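Local atomic coordinates of histidine triad protein (Plasmodium falciparum 3D7, PDB entry 5CS2), a protein that probably hydrolyses diadenosine triphosphate to AMP and ADP, as a histidine triad hydrolase of the Fhit type, and binds the natural product cyclomarin A. Residues Pro50-His55 against His118-Lys123; Asn83-Ile88 against Ser193-Lys198. All coordinates share one frame; numbering follows the deposited sequence.

Contact 1 (Pro50-His55 against His118-Lys123); sequences PLLPGH and HIIPRK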
loop_
_atom_site.group_PDB
_atom_site.type_symbol
_atom_site.label_atom_id
_atom_site.label_comp_id
_atom_site.label_asym_id
_atom_site.label_seq_id
_atom_site.Cartn_x
_atom_site.Cartn_y
_atom_site.Cartn_z
ATOM N N PRO A 50 17.861 -7.467 -3.918
ATOM C CA PRO A 50 16.680 -7.241 -4.769
ATOM C C PRO A 50 16.121 -8.531 -5.349
ATOM O O PRO A 50 16.888 -9.434 -5.709
ATOM C CB PRO A 50 17.212 -6.321 -5.879
ATOM C CG PRO A 50 18.678 -6.639 -5.968
ATOM C CD PRO A 50 19.093 -6.949 -4.557
ATOM N N LEU A 51 14.782 -8.630 -5.428
ATOM C CA LEU A 51 14.152 -9.800 -6.040
ATOM C C LEU A 51 14.317 -9.686 -7.540
ATOM O O LEU A 51 14.487 -10.694 -8.219
ATOM C CB LEU A 51 12.665 -9.893 -5.693
ATOM C CG LEU A 51 12.312 -10.489 -4.341
ATOM C CD1 LEU A 51 10.832 -10.437 -4.129
ATOM C CD2 LEU A 51 12.771 -11.942 -4.225
ATOM N N LEU A 52 14.241 -8.445 -8.053
ATOM C CA LEU A 52 14.367 -8.091 -9.462
ATOM C C LEU A 52 15.027 -6.717 -9.533
ATOM O O LEU A 52 14.991 -6.000 -8.525
ATOM C CB LEU A 52 12.965 -7.990 -10.107
ATOM C CG LEU A 52 12.153 -9.276 -10.284
ATOM C CD1 LEU A 52 10.742 -8.939 -10.768
ATOM C CD2 LEU A 52 12.807 -10.225 -11.286
ATOM N N PRO A 53 15.542 -6.265 -10.712
ATOM C CA PRO A 53 16.152 -4.912 -10.778
ATOM C C PRO A 53 15.207 -3.768 -10.422
ATOM O O PRO A 53 14.045 -3.767 -10.803
ATOM C CB PRO A 53 16.604 -4.785 -12.241
ATOM C CG PRO A 53 16.672 -6.166 -12.756
ATOM C CD PRO A 53 15.662 -6.972 -12.007
ATOM N N GLY A 54 15.721 -2.791 -9.692
ATOM C CA GLY A 54 14.921 -1.639 -9.292
ATOM C C GLY A 54 14.080 -1.845 -8.047
ATOM O O GLY A 54 13.375 -0.928 -7.634
ATOM N N HIS A 55 14.230 -2.996 -7.396
ATOM C CA HIS A 55 13.529 -3.313 -6.130
ATOM C C HIS A 55 13.982 -2.335 -5.055
ATOM O O HIS A 55 15.165 -2.292 -4.693
ATOM C CB HIS A 55 13.848 -4.758 -5.713
ATOM C CG HIS A 55 13.087 -5.290 -4.525
ATOM N ND1 HIS A 55 13.095 -6.645 -4.229
ATOM C CD2 HIS A 55 12.350 -4.645 -3.592
ATOM C CE1 HIS A 55 12.359 -6.778 -3.136
ATOM N NE2 HIS A 55 11.870 -5.609 -2.727
ATOM N N HIS A 118 7.577 -2.588 -0.203
ATOM C CA HIS A 118 8.384 -3.087 -1.311
ATOM C C HIS A 118 7.786 -2.524 -2.585
ATOM O O HIS A 118 6.559 -2.597 -2.780
ATOM C CB HIS A 118 8.300 -4.606 -1.434
ATOM C CG HIS A 118 8.917 -5.321 -0.294
ATOM N ND1 HIS A 118 10.235 -5.712 -0.323
ATOM C CD2 HIS A 118 8.368 -5.680 0.888
ATOM C CE1 HIS A 118 10.446 -6.318 0.836
ATOM N NE2 HIS A 118 9.347 -6.320 1.592
ATOM N N ILE A 119 8.636 -1.992 -3.473
ATOM C CA ILE A 119 8.179 -1.535 -4.793
ATOM C C ILE A 119 9.092 -2.263 -5.744
ATOM O O ILE A 119 10.313 -2.060 -5.689
ATOM C CB ILE A 119 8.253 -0.023 -5.002
ATOM C CG1 ILE A 119 7.287 0.728 -4.083
ATOM C CG2 ILE A 119 8.001 0.335 -6.503
ATOM C CD1 ILE A 119 7.498 2.249 -4.107
ATOM N N ILE A 120 8.519 -3.106 -6.594
ATOM C CA ILE A 120 9.313 -3.915 -7.533
ATOM C C ILE A 120 8.834 -3.657 -8.948
ATOM O O ILE A 120 7.738 -4.096 -9.333
ATOM C CB ILE A 120 9.332 -5.436 -7.208
ATOM C CG1 ILE A 120 9.658 -5.727 -5.723
ATOM C CG2 ILE A 120 10.307 -6.183 -8.156
ATOM C CD1 ILE A 120 9.081 -7.005 -5.164
ATOM N N PRO A 121 9.673 -3.032 -9.784
ATOM C CA PRO A 121 9.280 -2.818 -11.191
ATOM C C PRO A 121 9.109 -4.171 -11.858
ATOM O O PRO A 121 9.830 -5.112 -11.525
ATOM C CB PRO A 121 10.483 -2.064 -11.778
ATOM C CG PRO A 121 11.155 -1.434 -10.585
ATOM C CD PRO A 121 11.018 -2.485 -9.519
ATOM N N ARG A 122 8.108 -4.299 -12.742
ATOM C CA ARG A 122 7.822 -5.582 -13.400
ATOM C C ARG A 122 7.848 -5.492 -14.936
ATOM O O ARG A 122 7.391 -4.502 -15.500
ATOM C CB ARG A 122 6.448 -6.108 -12.953
ATOM C CG ARG A 122 6.294 -6.372 -11.446
ATOM C CD ARG A 122 7.351 -7.290 -10.882
ATOM N NE ARG A 122 7.353 -8.605 -11.526
ATOM C CZ ARG A 122 6.579 -9.617 -11.152
ATOM N NH1 ARG A 122 5.748 -9.484 -10.123
ATOM N NH2 ARG A 122 6.634 -10.777 -11.798
ATOM N N LYS A 123 8.378 -6.546 -15.593
ATOM C CA LYS A 123 8.481 -6.690 -17.060
ATOM C C LYS A 123 8.089 -8.108 -17.503
ATOM O O LYS A 123 8.077 -9.024 -16.679
ATOM C CB LYS A 123 9.905 -6.336 -17.527
ATOM C CG LYS A 123 10.194 -4.843 -17.466
ATOM C CD LYS A 123 11.682 -4.543 -17.319
ATOM C CE LYS A 123 11.977 -3.143 -17.807
ATOM N NZ LYS A 123 13.328 -2.667 -17.404
HETATM O O HOH W 1 12.660 -5.245 -12.501
#
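His55 and His118 meet at the histidine triad site of this HIT domain, where His118, the last histidine of the motif, is predicted to bind substrate. The NE2 of His55 and the ND1 of His118 share a hydrogen bond of 2.9 Å (163°); either nitrogen may be the donor, and the rings touch rim to rim with their planes 56° apart. On its other nitrogen, ND1, His55 accepts the backbone N of Leu51 at 2.9 Å, nearly straight and close to the ring plane. Histidine suits this place because one nitrogen fastens the loop on itself and the other joins it to the triad strand, while its flat face takes apolar cover: CG1 of Ile120 sits 3.6 Å from the ring centroid, almost on the normal, a CH-pi contact. The CG of His55 lies anti to the backbone N (chi1 -173°), which swings the ring under CG1 of Ile120, the two side chains pointing the same way. The other branch of that isoleucine, CG2, meets CB of Leu52 at 3.8 Å.

A type II turn from Leu52 to His55 shapes the loop. Glycine suits position 54 because the backbone there has a positive phi and lies right against the Pro121 ring, Gly54 O being 3.4 Å from CD of Pro121. One water joins the O atoms of Pro53 and Pro121. The loop leads into strand 56-60, which pairs with strand 116-122 on one flank, while strand 97-104 pairs on the other.

Contact 2 (Asn83-Ile88 against Ser193-Lys198); sequences NFMCYI and SYINEK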
loop_
_atom_site.group_PDB
_atom_site.type_symbol
_atom_site.label_atom_id
_atom_site.label_comp_id
_atom_site.label_asym_id
_atom_site.label_seq_id
_atom_site.Cartn_x
_atom_site.Cartn_y
_atom_site.Cartn_z
ATOM N N ASN A 83 3.421 6.201 -4.134
ATOM C CA ASN A 83 2.834 6.582 -5.435
ATOM C C ASN A 83 3.866 7.395 -6.254
ATOM O O ASN A 83 4.098 7.072 -7.423
ATOM C CB ASN A 83 1.548 7.372 -5.211
ATOM C CG ASN A 83 0.745 7.490 -6.469
ATOM O OD1 ASN A 83 0.893 8.448 -7.228
ATOM N ND2 ASN A 83 -0.159 6.563 -6.679
ATOM N N PHE A 84 4.520 8.377 -5.607
ATOM C CA PHE A 84 5.566 9.211 -6.216
ATOM C C PHE A 84 6.701 8.325 -6.733
ATOM O O PHE A 84 7.173 8.526 -7.856
ATOM C CB PHE A 84 6.095 10.235 -5.206
ATOM C CG PHE A 84 7.254 11.069 -5.727
ATOM C CD1 PHE A 84 7.035 12.100 -6.643
ATOM C CD2 PHE A 84 8.566 10.768 -5.365
ATOM C CE1 PHE A 84 8.102 12.864 -7.131
ATOM C CE2 PHE A 84 9.642 11.504 -5.895
ATOM C CZ PHE A 84 9.396 12.563 -6.750
ATOM N N MET A 85 7.176 7.333 -5.906
ATOM C CA MET A 85 8.275 6.470 -6.325
ATOM C C MET A 85 7.911 5.518 -7.451
ATOM O O MET A 85 8.759 5.242 -8.284
ATOM C CB MET A 85 8.889 5.716 -5.132
ATOM C CG MET A 85 9.678 6.622 -4.199
ATOM S SD MET A 85 10.949 7.683 -5.029
ATOM C CE MET A 85 11.788 6.561 -5.940
ATOM N N CYS A 86 6.626 5.081 -7.556
ATOM C CA CYS A 86 6.221 4.272 -8.701
ATOM C C CYS A 86 6.312 5.114 -9.965
ATOM O O CYS A 86 6.735 4.602 -10.995
ATOM C CB CYS A 86 4.825 3.701 -8.518
ATOM S SG CYS A 86 4.768 2.395 -7.292
ATOM N N TYR A 87 5.983 6.401 -9.865
ATOM C CA TYR A 87 6.123 7.324 -11.007
ATOM C C TYR A 87 7.602 7.446 -11.424
ATOM O O TYR A 87 7.934 7.203 -12.583
ATOM C CB TYR A 87 5.536 8.690 -10.666
ATOM C CG TYR A 87 5.673 9.721 -11.771
ATOM C CD1 TYR A 87 4.858 9.674 -12.906
ATOM C CD2 TYR A 87 6.635 10.723 -11.700
ATOM C CE1 TYR A 87 4.960 10.639 -13.910
ATOM C CE2 TYR A 87 6.772 11.670 -12.718
ATOM C CZ TYR A 87 5.920 11.632 -13.809
ATOM O OH TYR A 87 6.028 12.583 -14.795
ATOM N N ILE A 88 8.498 7.731 -10.457
ATOM C CA ILE A 88 9.943 7.855 -10.732
ATOM C C ILE A 88 10.524 6.581 -11.310
ATOM O O ILE A 88 11.189 6.632 -12.345
ATOM C CB ILE A 88 10.687 8.280 -9.418
ATOM C CG1 ILE A 88 10.244 9.685 -8.921
ATOM C CG2 ILE A 88 12.220 8.180 -9.598
ATOM C CD1 ILE A 88 10.414 10.916 -9.953
ATOM N N SER A 193 19.371 11.649 -8.555
ATOM C CA SER A 193 19.694 12.586 -9.645
ATOM C C SER A 193 18.477 12.911 -10.488
ATOM O O SER A 193 18.244 14.083 -10.793
ATOM C CB SER A 193 20.810 12.050 -10.530
ATOM O OG SER A 193 22.000 11.917 -9.771
ATOM N N TYR A 194 17.668 11.881 -10.787
ATOM C CA TYR A 194 16.436 12.028 -11.554
ATOM C C TYR A 194 15.404 12.845 -10.805
ATOM O O TYR A 194 14.826 13.747 -11.387
ATOM C CB TYR A 194 15.903 10.675 -11.995
ATOM C CG TYR A 194 14.736 10.791 -12.945
ATOM C CD1 TYR A 194 14.939 11.026 -14.304
ATOM C CD2 TYR A 194 13.423 10.712 -12.481
ATOM C CE1 TYR A 194 13.862 11.189 -15.179
ATOM C CE2 TYR A 194 12.338 10.856 -13.348
ATOM C CZ TYR A 194 12.563 11.102 -14.694
ATOM O OH TYR A 194 11.492 11.235 -15.537
ATOM N N ILE A 195 15.177 12.563 -9.491
ATOM C CA ILE A 195 14.251 13.339 -8.696
ATOM C C ILE A 195 14.663 14.815 -8.739
ATOM O O ILE A 195 13.834 15.672 -9.025
ATOM C CB ILE A 195 14.120 12.765 -7.240
ATOM C CG1 ILE A 195 13.556 11.336 -7.272
ATOM C CG2 ILE A 195 13.285 13.685 -6.365
ATOM C CD1 ILE A 195 13.693 10.485 -5.899
ATOM N N ASN A 196 15.958 15.099 -8.488
ATOM C CA ASN A 196 16.499 16.460 -8.482
ATOM C C ASN A 196 16.285 17.193 -9.811
ATOM O O ASN A 196 15.839 18.345 -9.819
ATOM C CB ASN A 196 17.977 16.412 -8.119
ATOM C CG ASN A 196 18.215 16.084 -6.666
ATOM O OD1 ASN A 196 17.313 16.187 -5.831
ATOM N ND2 ASN A 196 19.446 15.728 -6.331
ATOM N N GLU A 197 16.556 16.519 -10.900
ATOM C CA GLU A 197 16.436 17.081 -12.254
ATOM C C GLU A 197 14.990 17.505 -12.585
ATOM O O GLU A 197 14.767 18.609 -13.093
ATOM C CB GLU A 197 16.971 16.061 -13.275
ATOM C CG GLU A 197 16.935 16.530 -14.720
ATOM C CD GLU A 197 17.565 15.587 -15.729
ATOM O OE1 GLU A 197 16.882 14.631 -16.163
ATOM O OE2 GLU A 197 18.734 15.826 -16.110
ATOM N N LYS A 198 14.010 16.651 -12.233
ATOM C CA LYS A 198 12.605 16.897 -12.547
ATOM C C LYS A 198 11.847 17.708 -11.535
ATOM O O LYS A 198 10.816 18.295 -11.886
ATOM C CB LYS A 198 11.893 15.545 -12.778
ATOM C CG LYS A 198 12.470 14.701 -13.908
ATOM C CD LYS A 198 12.325 15.388 -15.270
ATOM C CE LYS A 198 12.888 14.547 -16.390
ATOM N NZ LYS A 198 12.897 15.299 -17.670
#
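Across a nearly perpendicular helix-helix crossing, Ile88 of helix 72-93, within the HIT domain, packs on Ile195 of the C-terminal helix 181-199. The local axes run 96° apart and approach to 11.5 Å, a wide spacing that long apolar side chains bridge. Branched and aromatic residues suit it, since the interface is apolar and largely buried.

Ile195 reaches across with CG1, CG2 and CD1. Its CG1 is anti to the carbonyl carbon and the chain then extends (chi2 166°), carrying CD1 to 4.0 Å from SD of Met85. The CG1 itself lies 4.1 Å from CG1 of Ile88, while CG2 touches CZ of Phe84 at the edge of its ring. Met85 is folded at both chi2 and chi3, and the folded chain brings SD to the CD1 end of the isoleucine, the two side chains crossing at about a right angle. The CG1 of Ile88 also rests over the rim of the Phe84 face, 3.5 Å above the plane, joining two residues one turn apart on the same helix.

Outside the two segments, Phe84 packs on helix 4-11 and meets Phe199 edge-to-face, and Ile195 touches Trp14. Lys198 CG lies over one face of the Tyr194 ring. Tyr194 and Ile88 run antiparallel past one another, and the bend of Ile88 (chi2 -57°) sets its CD1 at the ring edge, in plane, 3.9 Å from CE2 of Tyr194.

In the fold
Contact 1 and contact 2 have centres about 16 Å apart and alternate along the chain: 50-55, 83-88, 118-123, then 193-198. Helix 72-93 connects them in space, because Ile119 on strand 116-122 packs against it: CD1 of Ile119 lies 3.9 Å from CB of Met85, and CG2 of Ile119 is as close to SG of Cys86. Contact 1 joins a loop to a strand of the five-stranded antiparallel sheet, at the predicted substrate site, and contact 2 belongs to the helices packed together away from the histidines. Strand 116-122 and helix 181-199 are consecutive among the modelled elements, with residues 127-177 between them not modelled. Each contact also touches the second subunit.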